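Local coordinates for protein 3-dehydroquinate dehydratase (Geobacillus kaustophilus, PDB 2YR1) that probably catalyses the cis-dehydration of 3-dehydroquinate to 3-dehydroshikimate, the third step of the chorismate pathway, as a homodimeric type I dehydroquinase, at residues A[16-24]-A[242-253]. Sequence-based numbering, arbitrary orientation.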
loop_
_atom_site.group_PDB
_atom_site.type_symbol
_atom_site.label_atom_id
_atom_site.label_comp_id
_atom_site.label_asym_id
_atom_site.label_seq_id
_atom_site.Cartn_x
_atom_site.Cartn_y
_atom_site.Cartn_z
ATOM N N GLY A 16 -10.103 -2.387 15.757
ATOM C CA GLY A 16 -9.219 -1.300 16.142
ATOM C C GLY A 16 -7.980 -1.795 16.876
ATOM O O GLY A 16 -7.164 -1.002 17.318
ATOM N N GLY A 17 -7.835 -3.111 17.003
ATOM C CA GLY A 17 -6.677 -3.655 17.694
ATOM C C GLY A 17 -5.461 -3.808 16.801
ATOM O O GLY A 17 -5.103 -2.919 16.028
ATOM N N THR A 18 -4.839 -4.968 16.912
ATOM C CA THR A 18 -3.659 -5.311 16.139
ATOM C C THR A 18 -4.064 -5.833 14.761
ATOM O O THR A 18 -3.400 -5.571 13.770
ATOM C CB THR A 18 -2.876 -6.435 16.828
ATOM O OG1 THR A 18 -2.590 -6.062 18.179
ATOM C CG2 THR A 18 -1.569 -6.694 16.084
ATOM N N GLU A 19 -5.161 -6.581 14.723
ATOM C CA GLU A 19 -5.640 -7.188 13.490
ATOM C C GLU A 19 -6.660 -6.381 12.702
ATOM O O GLU A 19 -7.656 -5.897 13.249
ATOM C CB GLU A 19 -6.273 -8.547 13.789
ATOM C CG GLU A 19 -5.454 -9.436 14.672
ATOM C CD GLU A 19 -4.055 -9.598 14.156
ATOM O OE1 GLU A 19 -3.896 -10.113 13.024
ATOM O OE2 GLU A 19 -3.117 -9.204 14.885
ATOM N N PRO A 20 -6.420 -6.211 11.400
ATOM C CA PRO A 20 -7.453 -5.448 10.703
ATOM C C PRO A 20 -8.690 -6.367 10.542
ATOM O O PRO A 20 -8.555 -7.585 10.468
ATOM C CB PRO A 20 -6.784 -5.059 9.368
ATOM C CG PRO A 20 -5.534 -5.891 9.266
ATOM C CD PRO A 20 -5.127 -6.195 10.687
ATOM N N CYS A 21 -9.894 -5.808 10.557
ATOM C CA CYS A 21 -11.089 -6.643 10.382
ATOM C C CYS A 21 -11.581 -6.612 8.949
ATOM O O CYS A 21 -11.539 -5.571 8.294
ATOM C CB CYS A 21 -12.218 -6.183 11.297
ATOM S SG CYS A 21 -11.847 -6.462 13.005
ATOM N N ILE A 22 -12.027 -7.763 8.462
ATOM C CA ILE A 22 -12.545 -7.861 7.111
ATOM C C ILE A 22 -14.067 -7.946 7.160
ATOM O O ILE A 22 -14.628 -8.859 7.787
ATOM C CB ILE A 22 -12.035 -9.127 6.384
ATOM C CG1 ILE A 22 -10.509 -9.119 6.303
ATOM C CG2 ILE A 22 -12.636 -9.182 5.009
ATOM C CD1 ILE A 22 -9.903 -10.356 5.655
ATOM N N CYS A 23 -14.729 -7.000 6.507
ATOM C CA CYS A 23 -16.191 -7.000 6.440
ATOM C C CYS A 23 -16.657 -7.418 5.030
ATOM O O CYS A 23 -16.150 -6.911 4.028
ATOM C CB CYS A 23 -16.742 -5.602 6.745
ATOM S SG CYS A 23 -18.567 -5.543 6.680
ATOM N N ALA A 24 -17.631 -8.330 4.954
ATOM C CA ALA A 24 -18.131 -8.779 3.654
ATOM C C ALA A 24 -19.616 -8.437 3.505
ATOM O O ALA A 24 -20.420 -8.750 4.374
ATOM C CB ALA A 24 -17.909 -10.290 3.507
ATOM N N ILE A 242 -12.102 -11.823 -0.683
ATOM C CA ILE A 242 -11.608 -12.038 0.654
ATOM C C ILE A 242 -10.320 -12.866 0.767
ATOM O O ILE A 242 -9.458 -12.569 1.611
ATOM C CB ILE A 242 -12.715 -12.656 1.502
ATOM C CG1 ILE A 242 -12.258 -12.762 2.956
ATOM C CG2 ILE A 242 -13.100 -14.005 0.932
ATOM C CD1 ILE A 242 -13.397 -13.073 3.903
ATOM N N ASP A 243 -10.180 -13.883 -0.078
ATOM C CA ASP A 243 -8.989 -14.734 -0.051
ATOM C C ASP A 243 -7.723 -13.966 -0.438
ATOM O O ASP A 243 -6.654 -14.166 0.144
ATOM C CB ASP A 243 -9.176 -15.933 -0.994
ATOM C CG ASP A 243 -10.148 -16.963 -0.437
ATOM O OD1 ASP A 243 -10.178 -17.146 0.806
ATOM O OD2 ASP A 243 -10.871 -17.596 -1.239
ATOM N N ASP A 244 -7.842 -13.085 -1.426
ATOM C CA ASP A 244 -6.692 -12.296 -1.849
ATOM C C ASP A 244 -6.367 -11.222 -0.806
ATOM O O ASP A 244 -5.206 -10.889 -0.589
ATOM C CB ASP A 244 -6.946 -11.693 -3.234
ATOM C CG ASP A 244 -7.087 -12.770 -4.322
ATOM O OD1 ASP A 244 -6.241 -13.679 -4.377
ATOM O OD2 ASP A 244 -8.039 -12.712 -5.122
ATOM N N VAL A 245 -7.388 -10.689 -0.144
ATOM C CA VAL A 245 -7.153 -9.692 0.896
ATOM C C VAL A 245 -6.340 -10.325 2.028
ATOM O O VAL A 245 -5.354 -9.746 2.496
ATOM C CB VAL A 245 -8.481 -9.142 1.446
ATOM C CG1 VAL A 245 -8.224 -8.240 2.625
ATOM C CG2 VAL A 245 -9.187 -8.336 0.356
ATOM N N ARG A 246 -6.750 -11.526 2.450
ATOM C CA ARG A 246 -6.063 -12.275 3.515
ATOM C C ARG A 246 -4.599 -12.545 3.146
ATOM O O ARG A 246 -3.701 -12.402 3.971
ATOM C CB ARG A 246 -6.752 -13.632 3.765
ATOM C CG ARG A 246 -8.174 -13.560 4.307
ATOM C CD ARG A 246 -8.775 -14.968 4.372
ATOM N NE ARG A 246 -10.129 -15.012 4.922
ATOM C CZ ARG A 246 -10.449 -14.552 6.127
ATOM N NH1 ARG A 246 -9.509 -14.007 6.896
ATOM N NH2 ARG A 246 -11.698 -14.654 6.569
ATOM N N THR A 247 -4.373 -12.950 1.906
ATOM C CA THR A 247 -3.019 -13.235 1.424
ATOM C C THR A 247 -2.106 -12.030 1.663
ATOM O O THR A 247 -1.040 -12.144 2.278
ATOM C CB THR A 247 -3.032 -13.545 -0.096
ATOM O OG1 THR A 247 -3.769 -14.748 -0.328
ATOM C CG2 THR A 247 -1.615 -13.703 -0.640
ATOM N N VAL A 248 -2.532 -10.873 1.168
ATOM C CA VAL A 248 -1.738 -9.644 1.302
ATOM C C VAL A 248 -1.589 -9.185 2.746
ATOM O O VAL A 248 -0.496 -8.782 3.184
ATOM C CB VAL A 248 -2.365 -8.508 0.438
ATOM C CG1 VAL A 248 -1.629 -7.220 0.637
ATOM C CG2 VAL A 248 -2.331 -8.924 -1.044
ATOM N N LEU A 249 -2.682 -9.238 3.500
ATOM C CA LEU A 249 -2.618 -8.800 4.886
ATOM C C LEU A 249 -1.594 -9.581 5.667
ATOM O O LEU A 249 -0.863 -9.007 6.463
ATOM C CB LEU A 249 -3.972 -8.946 5.578
ATOM C CG LEU A 249 -5.081 -8.003 5.115
ATOM C CD1 LEU A 249 -6.343 -8.268 5.952
ATOM C CD2 LEU A 249 -4.617 -6.556 5.273
ATOM N N SER A 250 -1.554 -10.894 5.456
ATOM C CA SER A 250 -0.620 -11.741 6.180
ATOM C C SER A 250 0.826 -11.369 5.852
ATOM O O SER A 250 1.661 -11.247 6.746
ATOM C CB SER A 250 -0.890 -13.209 5.860
ATOM O OG SER A 250 -2.192 -13.570 6.305
ATOM N N ILE A 251 1.105 -11.156 4.576
ATOM C CA ILE A 251 2.448 -10.779 4.157
ATOM C C ILE A 251 2.766 -9.388 4.701
ATOM O O ILE A 251 3.779 -9.178 5.353
ATOM C CB ILE A 251 2.541 -10.783 2.631
ATOM C CG1 ILE A 251 2.383 -12.224 2.141
ATOM C CG2 ILE A 251 3.861 -10.151 2.178
ATOM C CD1 ILE A 251 2.186 -12.357 0.665
ATOM N N LEU A 252 1.868 -8.447 4.459
ATOM C CA LEU A 252 2.071 -7.091 4.928
ATOM C C LEU A 252 2.269 -7.076 6.440
ATOM O O LEU A 252 3.112 -6.347 6.940
ATOM C CB LEU A 252 0.870 -6.222 4.538
ATOM C CG LEU A 252 1.036 -4.704 4.539
ATOM C CD1 LEU A 252 2.275 -4.299 3.716
ATOM C CD2 LEU A 252 -0.242 -4.078 3.966
ATOM N N GLN A 253 1.507 -7.902 7.159
ATOM C CA GLN A 253 1.601 -7.938 8.607
ATOM C C GLN A 253 2.894 -8.501 9.163
ATOM O O GLN A 253 3.453 -7.946 10.117
ATOM C CB GLN A 253 0.413 -8.696 9.198
ATOM C CG GLN A 253 -0.845 -7.854 9.212
ATOM C CD GLN A 253 -1.956 -8.460 10.021
ATOM O OE1 GLN A 253 -2.626 -9.398 9.581
ATOM N NE2 GLN A 253 -2.161 -7.932 11.222
#
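Ile22 on the first strand of the TIM barrel, and Pro20 in the loop just before it, pack against Ile242, Val245, Arg246, Leu249 and Gln253 of the last helix, a mainly apolar strand-helix contact that joins the first strand of the barrel to the C-terminal helix. Helix 242-253 runs antiparallel to strand 21-24 (171°), as expected of the outer helical layer. Ile22 suits the middle of the contact because its two branches serve different partners: CG2 lies 4.1 Å from CD1 of Ile242, while CD1, at the end of an extended chain (chi2 178°), reaches CG1 of Val245 and CD1 of Leu249. Ahead of the strand the compact, apolar ring of Pro20 presents CG to both methyls of Leu249, whose fork lets CD1 face Ile22 as well, and CD to the amide of Gln253, NE2 at 3.5 Å. Extended beyond CG, Gln253 carries its amide to the edge of the contact, where NE2 also gives a weak hydrogen bond to Glu19 OE1 (3.3 Å), the carboxylate and amide planes 38° apart. With an alanine at Gln253, Glu19 OE1 would probably lose this donor and Pro20 CD its amide cover. Elsewhere on the helix Val248 and Ile251 pack against Ile251 and Val248 of the second subunit. Arg246, partly exposed, bounds the apolar patch: Ile22 CD1 sits over one face of its guanidinium, 3.9 Å from NH1.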